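Side-chain contacts in acyl-CoA thioesterase (Alicyclobacillus acidocaldarius subsp. acidocaldarius, PDB 3RQB), which probably hydrolyses acyl-CoA thioesters and folds as a double hotdog, although its natural substrate has not been established: residues 219-222 and 223-226; 176-179 and 180-183; 10-13 and 14-18; 250-253 and 254-258; 237-241 and 242-246. One frame throughout, in Å; residues are numbered along the deposited sequence.

Contact 1 of 5, residues 219-222 and 223-226; sequences PETI and FRQG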
loop_
_atom_site.group_PDB
_atom_site.type_symbol
_atom_site.label_atom_id
_atom_site.label_comp_id
_atom_site.label_asym_id
_atom_site.label_seq_id
_atom_site.Cartn_x
_atom_site.Cartn_y
_atom_site.Cartn_z
ATOM N N PRO B 219 -0.335 15.836 11.336
ATOM C CA PRO B 219 -1.263 15.544 12.427
ATOM C C PRO B 219 -2.201 16.706 12.796
ATOM O O PRO B 219 -3.387 16.458 13.026
ATOM C CB PRO B 219 -0.317 15.207 13.583
ATOM C CG PRO B 219 0.836 14.541 12.908
ATOM C CD PRO B 219 1.012 15.302 11.604
ATOM N N GLU B 220 -1.693 17.938 12.833
ATOM C CA GLU B 220 -2.474 19.088 13.303
ATOM C C GLU B 220 -3.650 19.360 12.386
ATOM O O GLU B 220 -4.761 19.649 12.844
ATOM C CB GLU B 220 -1.601 20.337 13.415
ATOM C CG GLU B 220 -0.411 20.191 14.369
ATOM C CD GLU B 220 0.884 19.773 13.669
ATOM O OE1 GLU B 220 0.970 18.630 13.165
ATOM O OE2 GLU B 220 1.826 20.598 13.633
ATOM N N THR B 221 -3.391 19.257 11.086
ATOM C CA THR B 221 -4.433 19.386 10.078
ATOM C C THR B 221 -5.532 18.369 10.321
ATOM O O THR B 221 -6.722 18.703 10.341
ATOM C CB THR B 221 -3.889 19.126 8.671
ATOM O OG1 THR B 221 -3.038 20.211 8.268
ATOM C CG2 THR B 221 -5.052 18.974 7.679
ATOM N N ILE B 222 -5.126 17.117 10.502
ATOM C CA ILE B 222 -6.073 16.033 10.730
ATOM C C ILE B 222 -7.033 16.363 11.887
ATOM O O ILE B 222 -8.260 16.324 11.734
ATOM C CB ILE B 222 -5.332 14.687 10.960
ATOM C CG1 ILE B 222 -4.783 14.151 9.620
ATOM C CG2 ILE B 222 -6.255 13.677 11.633
ATOM C CD1 ILE B 222 -3.739 13.021 9.725
ATOM N N PHE B 223 -6.460 16.717 13.032
ATOM C CA PHE B 223 -7.236 17.026 14.226
ATOM C C PHE B 223 -8.183 18.196 14.010
ATOM O O PHE B 223 -9.309 18.198 14.507
ATOM C CB PHE B 223 -6.285 17.299 15.379
ATOM C CG PHE B 223 -5.403 16.127 15.704
ATOM C CD1 PHE B 223 -5.839 14.829 15.458
ATOM C CD2 PHE B 223 -4.137 16.307 16.244
ATOM C CE1 PHE B 223 -5.034 13.730 15.759
ATOM C CE2 PHE B 223 -3.322 15.207 16.537
ATOM C CZ PHE B 223 -3.775 13.920 16.296
ATOM N N ARG B 224 -7.728 19.158 13.217
ATOM C CA ARG B 224 -8.468 20.375 12.923
ATOM C C ARG B 224 -9.921 20.090 12.504
ATOM O O ARG B 224 -10.826 20.879 12.783
ATOM C CB ARG B 224 -7.724 21.106 11.805
ATOM C CG ARG B 224 -8.175 22.516 11.491
ATOM C CD ARG B 224 -7.202 23.137 10.488
ATOM N NE ARG B 224 -5.813 23.030 10.951
ATOM C CZ ARG B 224 -4.770 22.760 10.166
ATOM N NH1 ARG B 224 -4.949 22.565 8.864
ATOM N NH2 ARG B 224 -3.545 22.685 10.686
ATOM N N GLN B 225 -10.136 18.963 11.834
ATOM C CA GLN B 225 -11.450 18.606 11.295
ATOM C C GLN B 225 -12.520 18.364 12.367
ATOM O O GLN B 225 -13.711 18.593 12.135
ATOM C CB GLN B 225 -11.327 17.359 10.415
ATOM C CG GLN B 225 -10.178 17.400 9.422
ATOM C CD GLN B 225 -10.340 18.477 8.361
ATOM O OE1 GLN B 225 -11.442 18.745 7.889
ATOM N NE2 GLN B 225 -9.233 19.094 7.978
ATOM N N GLY B 226 -12.108 17.884 13.532
ATOM C CA GLY B 226 -13.069 17.641 14.584
ATOM C C GLY B 226 -14.122 16.739 13.991
ATOM O O GLY B 226 -13.803 15.686 13.434
#

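Contact 2 of 5, residues 176-179 and 180-183; sequences PPRP and LDHA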
loop_
_atom_site.group_PDB
_atom_site.type_symbol
_atom_site.label_atom_id
_atom_site.label_comp_id
_atom_site.label_asym_id
_atom_site.label_seq_id
_atom_site.Cartn_x
_atom_site.Cartn_y
_atom_site.Cartn_z
ATOM N N PRO B 176 -22.380 8.222 15.822
ATOM C CA PRO B 176 -22.619 9.646 16.044
ATOM C C PRO B 176 -21.299 10.385 15.993
ATOM O O PRO B 176 -20.243 9.763 16.152
ATOM C CB PRO B 176 -23.175 9.689 17.471
ATOM C CG PRO B 176 -22.747 8.425 18.086
ATOM C CD PRO B 176 -22.788 7.422 16.983
ATOM N N PRO B 177 -21.361 11.706 15.798
ATOM C CA PRO B 177 -20.201 12.545 15.468
ATOM C C PRO B 177 -19.067 12.310 16.437
ATOM O O PRO B 177 -19.292 12.224 17.647
ATOM C CB PRO B 177 -20.741 13.968 15.624
ATOM C CG PRO B 177 -21.943 13.829 16.529
ATOM C CD PRO B 177 -22.538 12.507 16.181
ATOM N N ARG B 178 -17.859 12.170 15.911
ATOM C CA ARG B 178 -16.706 12.010 16.784
ATOM C C ARG B 178 -15.518 12.758 16.217
ATOM O O ARG B 178 -15.284 12.729 15.008
ATOM C CB ARG B 178 -16.374 10.523 16.943
ATOM C CG ARG B 178 -15.008 10.219 17.535
ATOM C CD ARG B 178 -14.744 8.712 17.520
ATOM N NE ARG B 178 -13.588 8.308 18.326
ATOM C CZ ARG B 178 -12.329 8.334 17.892
ATOM N NH1 ARG B 178 -12.058 8.762 16.660
ATOM N NH2 ARG B 178 -11.340 7.942 18.687
ATOM N N PRO B 179 -14.734 13.394 17.100
ATOM C CA PRO B 179 -13.558 14.153 16.678
ATOM C C PRO B 179 -12.618 13.253 15.918
ATOM O O PRO B 179 -12.538 12.055 16.196
ATOM C CB PRO B 179 -12.935 14.583 17.999
ATOM C CG PRO B 179 -14.110 14.703 18.915
ATOM C CD PRO B 179 -15.004 13.564 18.535
ATOM N N LEU B 180 -11.920 13.827 14.951
ATOM C CA LEU B 180 -11.104 13.026 14.065
ATOM C C LEU B 180 -9.716 12.818 14.628
ATOM O O LEU B 180 -9.114 13.749 15.157
ATOM C CB LEU B 180 -11.003 13.675 12.691
ATOM C CG LEU B 180 -10.347 12.757 11.663
ATOM C CD1 LEU B 180 -11.074 11.415 11.600
ATOM C CD2 LEU B 180 -10.323 13.423 10.306
ATOM N N ASP B 181 -9.226 11.585 14.521
ATOM C CA ASP B 181 -7.838 11.259 14.830
ATOM C C ASP B 181 -7.344 10.222 13.829
ATOM O O ASP B 181 -8.051 9.877 12.895
ATOM C CB ASP B 181 -7.686 10.767 16.273
ATOM C CG ASP B 181 -8.165 9.340 16.468
ATOM O OD1 ASP B 181 -8.946 8.840 15.634
ATOM O OD2 ASP B 181 -7.758 8.717 17.472
ATOM N N HIS B 182 -6.136 9.715 14.015
ATOM C CA HIS B 182 -5.545 8.854 12.995
ATOM C C HIS B 182 -6.271 7.530 12.789
ATOM O O HIS B 182 -6.582 7.150 11.660
ATOM C CB HIS B 182 -4.059 8.640 13.275
ATOM C CG HIS B 182 -3.252 9.899 13.176
ATOM N ND1 HIS B 182 -2.667 10.321 11.999
ATOM C CD2 HIS B 182 -2.956 10.844 14.100
ATOM C CE1 HIS B 182 -2.036 11.462 12.206
ATOM N NE2 HIS B 182 -2.196 11.802 13.473
ATOM N N ALA B 183 -6.556 6.823 13.873
ATOM C CA ALA B 183 -7.193 5.517 13.726
ATOM C C ALA B 183 -8.582 5.634 13.076
ATOM O O ALA B 183 -8.943 4.840 12.207
ATOM C CB ALA B 183 -7.249 4.779 15.067
#

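Contact 3 of 5, residues 10-13 and 14-18; sequences HAFD and DATAL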
loop_
_atom_site.group_PDB
_atom_site.type_symbol
_atom_site.label_atom_id
_atom_site.label_comp_id
_atom_site.label_asym_id
_atom_site.label_seq_id
_atom_site.Cartn_x
_atom_site.Cartn_y
_atom_site.Cartn_z
ATOM N N HIS B 10 -17.872 6.346 23.148
ATOM C CA HIS B 10 -18.209 6.260 21.735
ATOM C C HIS B 10 -17.903 4.845 21.268
ATOM O O HIS B 10 -16.889 4.260 21.660
ATOM C CB HIS B 10 -17.399 7.262 20.914
ATOM C CG HIS B 10 -17.789 7.309 19.470
ATOM N ND1 HIS B 10 -18.467 8.374 18.914
ATOM C CD2 HIS B 10 -17.607 6.417 18.467
ATOM C CE1 HIS B 10 -18.681 8.138 17.631
ATOM N NE2 HIS B 10 -18.168 6.958 17.335
ATOM N N ALA B 11 -18.774 4.301 20.428
ATOM C CA ALA B 11 -18.635 2.926 19.960
ATOM C C ALA B 11 -17.230 2.648 19.465
ATOM O O ALA B 11 -16.608 1.663 19.854
ATOM C CB ALA B 11 -19.626 2.655 18.850
ATOM N N PHE B 12 -16.738 3.528 18.602
ATOM C CA PHE B 12 -15.398 3.405 18.056
ATOM C C PHE B 12 -14.352 3.223 19.154
ATOM O O PHE B 12 -13.559 2.277 19.119
ATOM C CB PHE B 12 -15.059 4.646 17.233
ATOM C CG PHE B 12 -13.689 4.613 16.630
ATOM C CD1 PHE B 12 -12.578 4.970 17.377
ATOM C CD2 PHE B 12 -13.506 4.215 15.318
ATOM C CE1 PHE B 12 -11.313 4.936 16.821
ATOM C CE2 PHE B 12 -12.239 4.179 14.756
ATOM C CZ PHE B 12 -11.142 4.540 15.507
ATOM N N ASP B 13 -14.343 4.132 20.123
ATOM C CA ASP B 13 -13.400 4.029 21.228
ATOM C C ASP B 13 -13.659 2.748 22.014
ATOM O O ASP B 13 -12.778 2.216 22.699
ATOM C CB ASP B 13 -13.513 5.258 22.130
ATOM C CG ASP B 13 -13.194 6.533 21.395
ATOM O OD1 ASP B 13 -12.262 6.504 20.569
ATOM O OD2 ASP B 13 -13.870 7.556 21.626
ATOM N N ASP B 14 -14.886 2.257 21.905
ATOM C CA ASP B 14 -15.279 1.044 22.587
ATOM C C ASP B 14 -14.691 -0.174 21.876
ATOM O O ASP B 14 -14.145 -1.067 22.506
ATOM C CB ASP B 14 -16.802 0.960 22.656
ATOM C CG ASP B 14 -17.291 0.232 23.888
ATOM O OD1 ASP B 14 -17.798 -0.903 23.740
ATOM O OD2 ASP B 14 -17.160 0.791 25.000
ATOM N N ALA B 15 -14.786 -0.198 20.553
ATOM C CA ALA B 15 -14.251 -1.312 19.769
ATOM C C ALA B 15 -12.734 -1.375 19.825
ATOM O O ALA B 15 -12.143 -2.456 19.875
ATOM C CB ALA B 15 -14.698 -1.198 18.331
ATOM N N THR B 16 -12.109 -0.203 19.802
ATOM C CA THR B 16 -10.655 -0.106 19.764
ATOM C C THR B 16 -10.058 0.021 21.158
ATOM O O THR B 16 -8.853 0.239 21.306
ATOM C CB THR B 16 -10.180 1.070 18.910
ATOM O OG1 THR B 16 -10.516 2.301 19.567
ATOM C CG2 THR B 16 -10.816 1.013 17.513
ATOM N N ALA B 17 -10.903 -0.068 22.179
ATOM C CA ALA B 17 -10.405 -0.078 23.547
ATOM C C ALA B 17 -9.455 -1.262 23.714
ATOM O O ALA B 17 -9.798 -2.398 23.365
ATOM C CB ALA B 17 -11.559 -0.161 24.546
ATOM N N LEU B 18 -8.260 -0.984 24.231
ATOM C CA LEU B 18 -7.260 -2.015 24.481
ATOM C C LEU B 18 -6.769 -1.937 25.918
ATOM O O LEU B 18 -7.037 -0.968 26.640
ATOM C CB LEU B 18 -6.059 -1.869 23.544
ATOM C CG LEU B 18 -6.321 -1.926 22.038
ATOM C CD1 LEU B 18 -5.026 -1.843 21.231
ATOM C CD2 LEU B 18 -7.101 -3.188 21.688
#

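Contact 4 of 5, residues 250-253 and 254-258; sequences VWSQ and DGDLL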
loop_
_atom_site.group_PDB
_atom_site.type_symbol
_atom_site.label_atom_id
_atom_site.label_comp_id
_atom_site.label_asym_id
_atom_site.label_seq_id
_atom_site.Cartn_x
_atom_site.Cartn_y
_atom_site.Cartn_z
ATOM N N VAL B 250 -8.909 10.827 0.668
ATOM C CA VAL B 250 -9.828 11.480 1.592
ATOM C C VAL B 250 -9.482 12.940 1.760
ATOM O O VAL B 250 -8.364 13.281 2.144
ATOM C CB VAL B 250 -9.823 10.825 2.975
ATOM C CG1 VAL B 250 -10.928 11.436 3.834
ATOM C CG2 VAL B 250 -10.033 9.330 2.846
ATOM N N TRP B 251 -10.452 13.802 1.489
ATOM C CA TRP B 251 -10.202 15.235 1.511
ATOM C C TRP B 251 -10.976 15.936 2.613
ATOM O O TRP B 251 -12.053 15.483 3.035
ATOM C CB TRP B 251 -10.611 15.872 0.185
ATOM C CG TRP B 251 -10.042 15.242 -1.050
ATOM C CD1 TRP B 251 -10.466 14.097 -1.658
ATOM C CD2 TRP B 251 -8.976 15.757 -1.862
ATOM N NE1 TRP B 251 -9.719 13.858 -2.787
ATOM C CE2 TRP B 251 -8.799 14.863 -2.933
ATOM C CE3 TRP B 251 -8.148 16.883 -1.775
ATOM C CZ2 TRP B 251 -7.823 15.060 -3.912
ATOM C CZ3 TRP B 251 -7.181 17.072 -2.742
ATOM C CH2 TRP B 251 -7.027 16.166 -3.797
ATOM N N SER B 252 -10.412 17.052 3.069
ATOM C CA SER B 252 -11.110 17.971 3.962
ATOM C C SER B 252 -12.048 18.825 3.139
ATOM O O SER B 252 -11.836 18.997 1.942
ATOM C CB SER B 252 -10.133 18.887 4.683
ATOM O OG SER B 252 -9.722 19.933 3.822
ATOM N N GLN B 253 -13.082 19.358 3.777
ATOM C CA GLN B 253 -14.014 20.247 3.095
ATOM C C GLN B 253 -13.306 21.485 2.511
ATOM O O GLN B 253 -13.822 22.132 1.595
ATOM C CB GLN B 253 -15.176 20.636 4.024
ATOM C CG GLN B 253 -16.014 19.445 4.500
ATOM C CD GLN B 253 -17.387 19.846 5.012
ATOM O OE1 GLN B 253 -18.052 20.693 4.415
ATOM N NE2 GLN B 253 -17.821 19.231 6.115
ATOM N N ASP B 254 -12.116 21.794 3.022
ATOM C CA ASP B 254 -11.352 22.940 2.530
ATOM C C ASP B 254 -10.583 22.620 1.263
ATOM O O ASP B 254 -10.126 23.520 0.563
ATOM C CB ASP B 254 -10.383 23.436 3.594
ATOM C CG ASP B 254 -11.094 23.953 4.814
ATOM O OD1 ASP B 254 -12.223 24.470 4.658
ATOM O OD2 ASP B 254 -10.535 23.831 5.925
ATOM N N GLY B 255 -10.457 21.332 0.966
ATOM C CA GLY B 255 -9.717 20.888 -0.199
ATOM C C GLY B 255 -8.348 20.329 0.144
ATOM O O GLY B 255 -7.574 19.994 -0.756
ATOM N N ASP B 256 -8.057 20.218 1.441
ATOM C CA ASP B 256 -6.815 19.603 1.907
ATOM C C ASP B 256 -6.864 18.086 1.787
ATOM O O ASP B 256 -7.855 17.446 2.167
ATOM C CB ASP B 256 -6.541 19.982 3.358
ATOM C CG ASP B 256 -6.410 21.481 3.555
ATOM O OD1 ASP B 256 -5.276 22.005 3.467
ATOM O OD2 ASP B 256 -7.446 22.139 3.795
ATOM N N LEU B 257 -5.779 17.507 1.288
ATOM C CA LEU B 257 -5.735 16.073 1.068
ATOM C C LEU B 257 -5.239 15.389 2.334
ATOM O O LEU B 257 -4.090 15.560 2.748
ATOM C CB LEU B 257 -4.797 15.749 -0.090
ATOM C CG LEU B 257 -4.583 14.255 -0.332
ATOM C CD1 LEU B 257 -5.883 13.602 -0.765
ATOM C CD2 LEU B 257 -3.502 14.028 -1.372
ATOM N N LEU B 258 -6.119 14.604 2.937
ATOM C CA LEU B 258 -5.876 14.009 4.247
ATOM C C LEU B 258 -5.097 12.689 4.189
ATOM O O LEU B 258 -4.048 12.556 4.819
ATOM C CB LEU B 258 -7.184 13.877 5.022
ATOM C CG LEU B 258 -8.004 15.174 5.040
ATOM C CD1 LEU B 258 -9.362 14.964 5.674
ATOM C CD2 LEU B 258 -7.265 16.279 5.759
#

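Contact 5 of 5, residues 237-241 and 242-246; sequences TGFSH and GYFDQ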
loop_
_atom_site.group_PDB
_atom_site.type_symbol
_atom_site.label_atom_id
_atom_site.label_comp_id
_atom_site.label_asym_id
_atom_site.label_seq_id
_atom_site.Cartn_x
_atom_site.Cartn_y
_atom_site.Cartn_z
ATOM N N THR B 237 -8.879 -0.106 -10.378
ATOM C CA THR B 237 -7.945 -0.181 -11.486
ATOM C C THR B 237 -8.336 -1.317 -12.430
ATOM O O THR B 237 -8.698 -1.085 -13.580
ATOM C CB THR B 237 -6.512 -0.345 -10.988
ATOM O OG1 THR B 237 -6.348 0.397 -9.772
ATOM C CG2 THR B 237 -5.547 0.178 -12.027
ATOM N N GLY B 238 -8.286 -2.545 -11.939
ATOM C CA GLY B 238 -8.684 -3.668 -12.758
ATOM C C GLY B 238 -9.282 -4.778 -11.928
ATOM O O GLY B 238 -9.248 -4.730 -10.700
ATOM N N PHE B 239 -9.861 -5.762 -12.611
ATOM C CA PHE B 239 -10.378 -6.954 -11.969
ATOM C C PHE B 239 -9.888 -8.136 -12.784
ATOM O O PHE B 239 -10.257 -8.279 -13.953
ATOM C CB PHE B 239 -11.902 -6.949 -11.998
ATOM C CG PHE B 239 -12.535 -5.660 -11.520
ATOM C CD1 PHE B 239 -12.692 -4.579 -12.384
ATOM C CD2 PHE B 239 -13.023 -5.544 -10.221
ATOM C CE1 PHE B 239 -13.301 -3.393 -11.950
ATOM C CE2 PHE B 239 -13.634 -4.362 -9.781
ATOM C CZ PHE B 239 -13.773 -3.289 -10.647
ATOM N N SER B 240 -9.069 -8.995 -12.195
ATOM C CA SER B 240 -8.590 -10.133 -12.963
ATOM C C SER B 240 -8.410 -11.384 -12.131
ATOM O O SER B 240 -7.959 -11.316 -10.991
ATOM C CB SER B 240 -7.279 -9.790 -13.667
ATOM O OG SER B 240 -6.796 -10.906 -14.395
ATOM N N HIS B 241 -8.795 -12.517 -12.705
ATOM C CA HIS B 241 -8.431 -13.815 -12.159
ATOM C C HIS B 241 -8.598 -13.891 -10.647
ATOM O O HIS B 241 -7.696 -14.347 -9.938
ATOM C CB HIS B 241 -7.000 -14.173 -12.550
ATOM C CG HIS B 241 -6.856 -14.595 -13.977
ATOM N ND1 HIS B 241 -7.156 -13.761 -15.032
ATOM C CD2 HIS B 241 -6.445 -15.764 -14.525
ATOM C CE1 HIS B 241 -6.934 -14.397 -16.168
ATOM N NE2 HIS B 241 -6.502 -15.614 -15.889
ATOM N N GLY B 242 -9.734 -13.423 -10.144
ATOM C CA GLY B 242 -10.050 -13.622 -8.744
ATOM C C GLY B 242 -9.752 -12.469 -7.812
ATOM O O GLY B 242 -10.076 -12.541 -6.631
ATOM N N TYR B 243 -9.138 -11.406 -8.318
ATOM C CA TYR B 243 -8.858 -10.252 -7.463
ATOM C C TYR B 243 -9.131 -8.906 -8.105
ATOM O O TYR B 243 -9.215 -8.788 -9.330
ATOM C CB TYR B 243 -7.419 -10.283 -6.949
ATOM C CG TYR B 243 -7.192 -11.384 -5.954
ATOM C CD1 TYR B 243 -7.294 -11.155 -4.588
ATOM C CD2 TYR B 243 -6.905 -12.668 -6.386
ATOM C CE1 TYR B 243 -7.090 -12.186 -3.677
ATOM C CE2 TYR B 243 -6.706 -13.696 -5.498
ATOM C CZ TYR B 243 -6.793 -13.463 -4.144
ATOM O OH TYR B 243 -6.576 -14.530 -3.284
ATOM N N PHE B 244 -9.287 -7.893 -7.258
ATOM C CA PHE B 244 -9.321 -6.514 -7.720
ATOM C C PHE B 244 -8.796 -5.586 -6.629
ATOM O O PHE B 244 -8.576 -6.016 -5.494
ATOM C CB PHE B 244 -10.747 -6.110 -8.093
ATOM C CG PHE B 244 -11.633 -5.882 -6.905
ATOM C CD1 PHE B 244 -12.402 -6.917 -6.392
ATOM C CD2 PHE B 244 -11.686 -4.628 -6.291
ATOM C CE1 PHE B 244 -13.213 -6.705 -5.291
ATOM C CE2 PHE B 244 -12.487 -4.402 -5.191
ATOM C CZ PHE B 244 -13.254 -5.439 -4.686
ATOM N N ASP B 245 -8.693 -4.300 -6.960
ATOM C CA ASP B 245 -8.031 -3.327 -6.102
ATOM C C ASP B 245 -8.840 -2.043 -5.946
ATOM O O ASP B 245 -9.672 -1.699 -6.783
ATOM C CB ASP B 245 -6.655 -2.973 -6.673
ATOM C CG ASP B 245 -6.727 -1.874 -7.717
ATOM O OD1 ASP B 245 -7.663 -1.890 -8.545
ATOM O OD2 ASP B 245 -5.855 -0.982 -7.693
ATOM N N GLN B 246 -8.569 -1.320 -4.871
ATOM C CA GLN B 246 -9.253 -0.073 -4.636
ATOM C C GLN B 246 -8.197 0.961 -4.366
ATOM O O GLN B 246 -7.307 0.741 -3.553
ATOM C CB GLN B 246 -10.185 -0.199 -3.431
ATOM C CG GLN B 246 -11.249 0.875 -3.365
ATOM C CD GLN B 246 -12.272 0.613 -2.281
ATOM O OE1 GLN B 246 -13.234 -0.125 -2.486
ATOM N NE2 GLN B 246 -12.071 1.224 -1.114
#

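Contact 1 of 5, residues 219-222 and 223-226
Phe223 and Arg224 reach back over Pro219, Glu220 and Thr221 along the short helix 219-224, in the C-terminal hotdog domain, and illustrate how i to i+3 and i to i+4 spacing sets side chains against the preceding turn. Phe223 has CG anti to the carbonyl carbon (chi1 -60°), which lays the ring back beside its own turn. One ring face therefore covers Pro219 O, 3.3 Å from Phe223 CD2 and offset toward the rim. The same carbonyl accepts the backbone N of Phe223 at 3.1 Å. CE2 of Phe223 brushes Pro219 CB at 4.2 Å, and CD1 of the ring meets Ile222 CG2 at 4.0 Å. Beyond the helix, the Phe223 ring meets His182 almost at right angles.

Arg224 starts with CG anti to the backbone N and then folds over at chi3 (-53°). That bend drops the guanidinium onto Thr221, one flat face over CA, with CZ of Arg224 3.4 Å from CA of Thr221. NH1 gives only a weak bond to Thr221 OG1, whose stronger partner is Asp218. Gln225 bends at chi2 and runs alongside Thr221, pointing the same way, which brings its amide to the Thr221 carbonyl; there NE2 of Gln225 makes a weak, 3.5 Å hydrogen bond to Thr221 O.

Contact 2 of 5, residues 176-179 and 180-183
Arg178 and Asp181, three positions apart, form a salt bridge at the start of helix 182-188, in the C-terminal hotdog domain, with Asp181 as the N-cap residue of that helix. The tight part of the contact is this charged pair. The Arg178 side chain runs extended from CG to NE and arrives edge-on, with Asp181 OD1 lying in the guanidinium plane, 3.3 Å from NH1 of Arg178 and straight in line with its N-H (179°). The carboxylate is turned differently: OD1 is met from above its own plane, 64° out of it, and the planes of the two flat groups stand 65° apart. OD1 has a second task, capping the backbone N of Ala184, so one oxygen serves both the arginine and the first turn of the helix. NH2 of Arg178, in turn, pairs with Asp13 in helix 11-15. Held by an aspartate on each of two nitrogens, the guanidinium is probably restrained in both position and tilt.

The other side is looser. Pro179 leaves its ring exposed, whereas Leu180 turns inward, its side chain reaching Gln225 in the loop that follows helix 219-224. Asp181 OD2 is held less firmly than OD1, with a long, weak ion pair to Lys50 of helix 41-53, and it stays 3.9 Å from Arg178 NH2.

Contact 3 of 5, residues 10-13 and 14-18
The Phe12 ring carries the methyl group of Thr16 over one face, while Asp13 OD1 lies at its edge, in the ring plane. CG2 of Thr16 sits 4.2 Å from the Phe12 ring centroid and 17° off the ring normal, a CH-pi contact shifted toward the rim at CE1 and CZ. Phe12 comes into position with CG anti to its backbone N (chi1 180°), and beyond the helix its ring packs on Ile43 and Ala46 of helix 41-53 and on Ala183, Ala184 and Ala187 of helix 182-188. Asp13 turns its carboxylate to Arg178.

Thr16 also serves the helix backbone. Its OG1, turned back toward the preceding turn (chi1 69°), donates to Phe12 O at 3.1 Å, while the backbone N of Thr16 reaches that same oxygen at 3.0 Å. Two residues earlier, Asp14 N bonds to His10 O at 2.8 Å, His10 being the N-cap of helix 11-15.

One threonine thus divides its branches by chemistry: the hydroxyl doubles the grip on the Phe12 carbonyl, one turn back, and the methyl group lies on the Phe12 ring. The buried hydroxyl spends its proton on Phe12 O, so its polarity is met inside an otherwise apolar contact.

Contact 4 of 5, residues 250-253 and 254-258
Ser252 points its side chain into the bend made by residues 254-256. A chi1 of 79° swings the hydroxyl inward, where OG accepts from Asp256 N at 2.9 Å and more weakly from Asp254 N at 3.1 Å and Gly255 N. The weak bond to Asp254 has the connectivity of an ST turn. The backbone of Ser252 works too: its O accepts from Gly255 N at 2.9 Å, and its N donates to Asp256 O at 2.7 Å.

These backbone bonds belong to a type I turn with a G1 beta bulge, joining strands 243-251 and 257-267 of the hotdog sheet, and Gly255 supplies the positive phi (104°) that the bulge uses; the hydroxyl bonds reinforce it. On the strands, Trp251 and Leu257 form an antiparallel non-hydrogen-bonded pair. Leu257 CD1 lies squarely over the indole, 3.8 Å from the centroid of the Trp251 six-membered ring, while Gly255 O approaches the indole edge, 3.3 Å from CE3 of Trp251.

Leu258 points toward residues 250-252. Its N bonds to Val250 O, and its branched end lies beside Ser252, with CD1 of Leu258 3.5 Å from Ser252 N and CD2 of Leu258 4.0 Å from Ser252 CB.

Contact 5 of 5, residues 237-241 and 242-246
Asp245 receives Thr237 with both carboxylate oxygens. The sound bond is that from the backbone N of Thr237 to Asp245 OD1, 2.8 Å long and made to the syn lone pair. The hydroxyl OG1 of Thr237 donates to OD2 of Asp245, also on the syn side, but the modelled 2.5 Å is doubtfully short. Thr237 can offer both donors together because OG1 lies anti to its carbonyl carbon and thus beside its own N. This two-pronged grip would be expected to limit rotation of the carboxylate.

Closer to the turn, the backbones of Ser240 and Tyr243 bond in both directions: Ser240 N to Tyr243 O and Tyr243 N to Ser240 O are each 2.9 Å long. At the bend, OG of Ser240 hydrogen-bonds to ND1 of His241 at 2.9 Å.

Phe239 and Phe244 share one face of the hairpin, lying side by side and pointing the same way. Their ring centroids are 5.5 Å apart and their planes 41° from each other, an oblique pairing that is neither stacked nor edge-to-face. Both rings pack on Val196, and Phe239 also meets Trp119 of the second subunit.

That subunit is a close neighbour: its Arg115 bonds to the carbonyls of Ser240 and His241, and one of its strands pairs with Gly238 and Phe239. The whole is a beta hairpin with a two-residue loop, His241-Gly242, forming a type I' turn, set into the dimer interface of a hotdog protein.

From the N terminus, contact 3 comes first, within helix 11-15; contact 2 then leads the chain out of the loop after strand 168-174 into helix 182-188. Contact 1 lies within helix 219-224, contact 5 closes the hairpin of strands 230-240 and 243-251, and contact 4 closes the next hairpin, onto strand 257-267. All five are local and in series, so none nests in or crosses another. In space, contact 2 is the bridge: it touches contact 3 on one side and contact 1 on another, and contact 1 in turn touches contact 4. Contact 5 stands apart at the far end of strand 243-251, its centre about 27 Å from that of contact 4.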